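Local coordinates for protein EscN (Escherichia coli O127:H6, PDB 2OBL) that belongs to the ATP synthase alpha/beta family, with a P-loop NTPase fold, and probably serves a type III secretion system, at residues R60-Q72 with I259-V273. The protein carries 1 engineered substitution. Numbering follows the deposited sequence.
Sequences RAIDGLLTCGIGQ and IDIGLSASRVMHNVV
Ser-266 OG donates a hydrogen bond of 2.7 Å to Thr-67 O, arriving above the carbonyl plane, 39° out of it. With OG anti to the backbone N (chi1 171°), the same oxygen also accepts weak bonds from the amides of Val-268 and Met-269, capping the turn that leads into helix 269-272. A second, weaker link runs from Thr-67 N to Met-269 SD at 3.5 Å. Met-269 lies fully extended, crossing Thr-67 at about a right angle, and carries its CE to within 3.5 Å of Gly-64 O at the end of helix 60-65. The hydroxyl of Thr-67 is turned back onto that helix, bonding Asp-63 O, while Val-273 CG1 meets Thr-67 tip to tip, 3.4 Å from OG1.

Beyond this polar centre, Val-268 CG2 fits against Gly-69 N and the amide of Gln-72, whose OE1 receives Gly-69 N at 2.9 Å, a bond that closes back across the type II turn from Gly-69 to Gln-72. At the other end the contact is apolar: Leu-66 lies along the chain, with CD1 3.7 Å from Ser-264 CB and CD2 against the backbone of Ala-265. Ile-261 CD1 touches CD1 of both Leu-65 and Leu-66, and Ile-259 CD1 packs on Ile-62 CG1 at 3.8 Å. Helix 275-290 adds Cys-284 beside Leu-65 and Ala-281 beside Met-269.

Strand 265-266 pairs antiparallel with strand 242-245, so the contact packs the helix and turn preceding strand 73-78 against an edge of the central mixed sheet, within the nucleotide-binding fold of the ATP synthase alpha/beta family.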
loop_
_atom_site.group_PDB
_atom_site.type_symbol
_atom_site.label_atom_id
_atom_site.label_comp_id
_atom_site.label_asym_id
_atom_site.label_seq_id
_atom_site.Cartn_x
_atom_site.Cartn_y
_atom_site.Cartn_z
ATOM N N ARG A 60 5.216 -11.530 5.144
ATOM C CA ARG A 60 6.185 -11.721 6.232
ATOM C C ARG A 60 7.150 -10.568 6.421
ATOM O O ARG A 60 7.391 -10.141 7.539
ATOM C CB ARG A 60 6.980 -13.016 6.046
ATOM C CG ARG A 60 6.156 -14.266 6.295
ATOM C CD ARG A 60 7.061 -15.493 6.427
ATOM N NE ARG A 60 7.820 -15.735 5.201
ATOM C CZ ARG A 60 7.502 -16.651 4.292
ATOM N NH1 ARG A 60 6.437 -17.423 4.464
ATOM N NH2 ARG A 60 8.248 -16.787 3.197
ATOM N N ALA A 61 7.703 -10.052 5.330
ATOM C CA ALA A 61 8.698 -9.005 5.440
ATOM C C ALA A 61 8.107 -7.788 6.140
ATOM O O ALA A 61 8.770 -7.161 6.961
ATOM C CB ALA A 61 9.210 -8.628 4.078
ATOM N N ILE A 62 6.859 -7.463 5.812
ATOM C CA ILE A 62 6.215 -6.262 6.361
ATOM C C ILE A 62 5.678 -6.507 7.765
ATOM O O ILE A 62 5.999 -5.777 8.704
ATOM C CB ILE A 62 5.090 -5.737 5.443
ATOM C CG1 ILE A 62 5.656 -5.382 4.062
ATOM C CG2 ILE A 62 4.424 -4.488 6.063
ATOM C CD1 ILE A 62 4.580 -5.101 3.004
ATOM N N ASP A 63 4.867 -7.546 7.915
ATOM C CA ASP A 63 4.320 -7.894 9.230
ATOM C C ASP A 63 5.430 -8.131 10.261
ATOM O O ASP A 63 5.288 -7.799 11.454
ATOM C CB ASP A 63 3.459 -9.156 9.131
ATOM C CG ASP A 63 2.214 -8.970 8.255
ATOM O OD1 ASP A 63 1.795 -7.823 7.998
ATOM O OD2 ASP A 63 1.646 -9.997 7.832
ATOM N N GLY A 64 6.527 -8.729 9.804
ATOM C CA GLY A 64 7.647 -9.042 10.690
ATOM C C GLY A 64 8.545 -7.859 11.013
ATOM O O GLY A 64 8.872 -7.626 12.181
ATOM N N LEU A 65 8.940 -7.107 9.986
ATOM C CA LEU A 65 10.006 -6.104 10.136
ATOM C C LEU A 65 9.556 -4.661 10.026
ATOM O O LEU A 65 10.325 -3.753 10.357
ATOM C CB LEU A 65 11.095 -6.332 9.084
ATOM C CG LEU A 65 11.685 -7.738 8.997
ATOM C CD1 LEU A 65 12.691 -7.786 7.852
ATOM C CD2 LEU A 65 12.349 -8.108 10.327
ATOM N N LEU A 66 8.347 -4.435 9.509
ATOM C CA LEU A 66 7.893 -3.077 9.204
ATOM C C LEU A 66 6.409 -2.976 9.518
ATOM O O LEU A 66 5.630 -2.458 8.717
ATOM C CB LEU A 66 8.108 -2.783 7.719
ATOM C CG LEU A 66 9.526 -2.921 7.160
ATOM C CD1 LEU A 66 9.536 -3.191 5.628
ATOM C CD2 LEU A 66 10.305 -1.668 7.508
ATOM N N THR A 67 6.029 -3.491 10.679
ATOM C CA THR A 67 4.627 -3.763 10.982
ATOM C C THR A 67 3.710 -2.559 10.845
ATOM O O THR A 67 3.988 -1.477 11.377
ATOM C CB THR A 67 4.473 -4.344 12.391
ATOM O OG1 THR A 67 5.538 -5.278 12.634
ATOM C CG2 THR A 67 3.129 -5.021 12.529
ATOM N N CYS A 68 2.617 -2.768 10.120
ATOM C CA CYS A 68 1.626 -1.724 9.873
ATOM C C CYS A 68 0.668 -1.644 11.047
ATOM O O CYS A 68 0.541 -2.595 11.808
ATOM C CB CYS A 68 0.811 -2.029 8.623
ATOM S SG CYS A 68 1.738 -2.055 7.100
ATOM N N GLY A 69 -0.029 -0.515 11.161
ATOM C CA GLY A 69 -1.006 -0.321 12.219
ATOM C C GLY A 69 -2.384 0.035 11.694
ATOM O O GLY A 69 -2.518 0.600 10.612
ATOM N N ILE A 70 -3.414 -0.303 12.461
ATOM C CA ILE A 70 -4.785 0.038 12.068
ATOM C C ILE A 70 -4.952 1.554 12.014
ATOM O O ILE A 70 -4.704 2.260 13.011
ATOM C CB ILE A 70 -5.830 -0.598 13.004
ATOM C CG1 ILE A 70 -5.720 -2.129 12.962
ATOM C CG2 ILE A 70 -7.229 -0.168 12.624
ATOM C CD1 ILE A 70 -6.741 -2.844 13.866
ATOM N N GLY A 71 -5.340 2.042 10.837
ATOM C CA GLY A 71 -5.552 3.469 10.589
ATOM C C GLY A 71 -4.331 4.199 10.035
ATOM O O GLY A 71 -4.353 5.407 9.853
ATOM N N GLN A 72 -3.257 3.459 9.778
ATOM C CA GLN A 72 -2.048 4.017 9.191
ATOM C C GLN A 72 -2.286 4.428 7.746
ATOM O O GLN A 72 -3.122 3.827 7.058
ATOM C CB GLN A 72 -0.947 2.960 9.219
ATOM C CG GLN A 72 0.451 3.490 9.104
ATOM C CD GLN A 72 1.483 2.388 9.110
ATOM O OE1 GLN A 72 1.136 1.207 9.078
ATOM N NE2 GLN A 72 2.761 2.762 9.106
ATOM N N ILE A 259 11.220 -5.866 -1.672
ATOM C CA ILE A 259 11.230 -4.802 -0.689
ATOM C C ILE A 259 12.641 -4.559 -0.157
ATOM O O ILE A 259 13.275 -5.457 0.400
ATOM C CB ILE A 259 10.306 -5.122 0.504
ATOM C CG1 ILE A 259 8.854 -5.331 0.044
ATOM C CG2 ILE A 259 10.409 -4.020 1.532
ATOM C CD1 ILE A 259 7.960 -6.016 1.118
ATOM N N ASP A 260 13.129 -3.339 -0.319
ATOM C CA ASP A 260 14.403 -2.977 0.287
ATOM C C ASP A 260 14.127 -2.574 1.722
ATOM O O ASP A 260 13.561 -1.515 1.979
ATOM C CB ASP A 260 15.048 -1.822 -0.479
ATOM C CG ASP A 260 16.454 -1.503 0.016
ATOM O OD1 ASP A 260 16.616 -1.234 1.221
ATOM O OD2 ASP A 260 17.391 -1.516 -0.810
ATOM N N ILE A 261 14.526 -3.416 2.663
ATOM C CA ILE A 261 14.173 -3.166 4.067
ATOM C C ILE A 261 14.785 -1.860 4.599
ATOM O O ILE A 261 14.141 -1.125 5.352
ATOM C CB ILE A 261 14.565 -4.375 4.948
ATOM C CG1 ILE A 261 13.964 -5.666 4.370
ATOM C CG2 ILE A 261 14.152 -4.148 6.424
ATOM C CD1 ILE A 261 12.441 -5.773 4.456
ATOM N N GLY A 262 16.019 -1.568 4.190
ATOM C CA GLY A 262 16.745 -0.412 4.720
ATOM C C GLY A 262 16.173 0.917 4.251
ATOM O O GLY A 262 16.392 1.959 4.885
ATOM N N LEU A 263 15.433 0.884 3.143
ATOM C CA LEU A 263 14.805 2.100 2.588
ATOM C C LEU A 263 13.347 2.217 3.000
ATOM O O LEU A 263 12.664 3.187 2.659
ATOM C CB LEU A 263 14.860 2.069 1.066
ATOM C CG LEU A 263 16.246 2.219 0.467
ATOM C CD1 LEU A 263 16.171 2.025 -1.040
ATOM C CD2 LEU A 263 16.784 3.600 0.831
ATOM N N SER A 264 12.868 1.220 3.729
ATOM C CA SER A 264 11.461 1.171 4.100
ATOM C C SER A 264 11.366 1.507 5.567
ATOM O O SER A 264 12.377 1.444 6.279
ATOM C CB SER A 264 10.858 -0.209 3.817
ATOM O OG SER A 264 10.915 -0.527 2.429
ATOM N N ALA A 265 10.175 1.869 6.028
ATOM C CA ALA A 265 9.990 2.146 7.448
ATOM C C ALA A 265 8.531 2.081 7.849
ATOM O O ALA A 265 7.642 2.250 7.030
ATOM C CB ALA A 265 10.582 3.524 7.816
ATOM N N SER A 266 8.291 1.800 9.121
ATOM C CA SER A 266 6.968 1.979 9.681
ATOM C C SER A 266 7.103 2.861 10.900
ATOM O O SER A 266 7.738 2.453 11.884
ATOM C CB SER A 266 6.378 0.642 10.124
ATOM O OG SER A 266 5.185 0.895 10.837
ATOM N N ARG A 267 6.502 4.050 10.851
ATOM C CA ARG A 267 6.585 4.982 11.977
ATOM C C ARG A 267 5.756 4.513 13.173
ATOM O O ARG A 267 5.890 5.059 14.271
ATOM C CB ARG A 267 6.140 6.396 11.587
ATOM C CG ARG A 267 6.980 7.057 10.512
ATOM C CD ARG A 267 6.553 8.508 10.310
ATOM N NE ARG A 267 6.935 9.358 11.444
ATOM C CZ ARG A 267 8.047 10.090 11.477
ATOM N NH1 ARG A 267 8.871 10.079 10.441
ATOM N NH2 ARG A 267 8.324 10.844 12.535
ATOM N N VAL A 268 4.894 3.520 12.952
ATOM C CA VAL A 268 3.971 3.070 13.999
ATOM C C VAL A 268 4.346 1.720 14.610
ATOM O O VAL A 268 3.785 1.324 15.621
ATOM C CB VAL A 268 2.498 3.005 13.507
ATOM C CG1 VAL A 268 2.068 4.332 12.834
ATOM C CG2 VAL A 268 2.270 1.807 12.583
ATOM N N MET A 269 5.263 0.998 13.972
ATOM C CA MET A 269 5.612 -0.347 14.417
ATOM C C MET A 269 5.888 -0.449 15.909
ATOM O O MET A 269 5.362 -1.333 16.583
ATOM C CB MET A 269 6.821 -0.871 13.652
ATOM C CG MET A 269 7.312 -2.232 14.149
ATOM S SD MET A 269 8.529 -2.943 13.040
ATOM C CE MET A 269 8.710 -4.571 13.804
ATOM N N HIS A 270 6.724 0.440 16.428
ATOM C CA HIS A 270 7.117 0.346 17.836
ATOM C C HIS A 270 5.927 0.479 18.789
ATOM O O HIS A 270 6.002 0.082 19.967
ATOM C CB HIS A 270 8.200 1.377 18.157
ATOM C CG HIS A 270 7.707 2.788 18.163
ATOM N ND1 HIS A 270 7.406 3.479 17.008
ATOM C CD2 HIS A 270 7.461 3.640 19.185
ATOM C CE1 HIS A 270 6.997 4.697 17.320
ATOM N NE2 HIS A 270 7.020 4.820 18.635
ATOM N N ASN A 271 4.832 1.033 18.273
ATOM C CA ASN A 271 3.602 1.216 19.044
ATOM C C ASN A 271 2.607 0.067 18.913
ATOM O O ASN A 271 1.605 0.029 19.636
ATOM C CB ASN A 271 2.895 2.506 18.620
ATOM C CG ASN A 271 3.650 3.746 19.021
ATOM O OD1 ASN A 271 3.617 4.768 18.310
ATOM N ND2 ASN A 271 4.334 3.684 20.165
ATOM N N VAL A 272 2.864 -0.865 17.997
ATOM C CA VAL A 272 1.893 -1.933 17.727
ATOM C C VAL A 272 2.462 -3.343 17.884
ATOM O O VAL A 272 1.728 -4.326 17.734
ATOM C CB VAL A 272 1.242 -1.802 16.315
ATOM C CG1 VAL A 272 0.692 -0.406 16.095
ATOM C CG2 VAL A 272 2.247 -2.167 15.222
ATOM N N VAL A 273 3.763 -3.444 18.163
ATOM C CA VAL A 273 4.401 -4.741 18.437
ATOM C C VAL A 273 5.045 -4.788 19.824
ATOM O O VAL A 273 5.318 -3.753 20.447
ATOM C CB VAL A 273 5.468 -5.104 17.372
ATOM C CG1 VAL A 273 4.881 -4.966 15.960
ATOM C CG2 VAL A 273 6.704 -4.232 17.530
#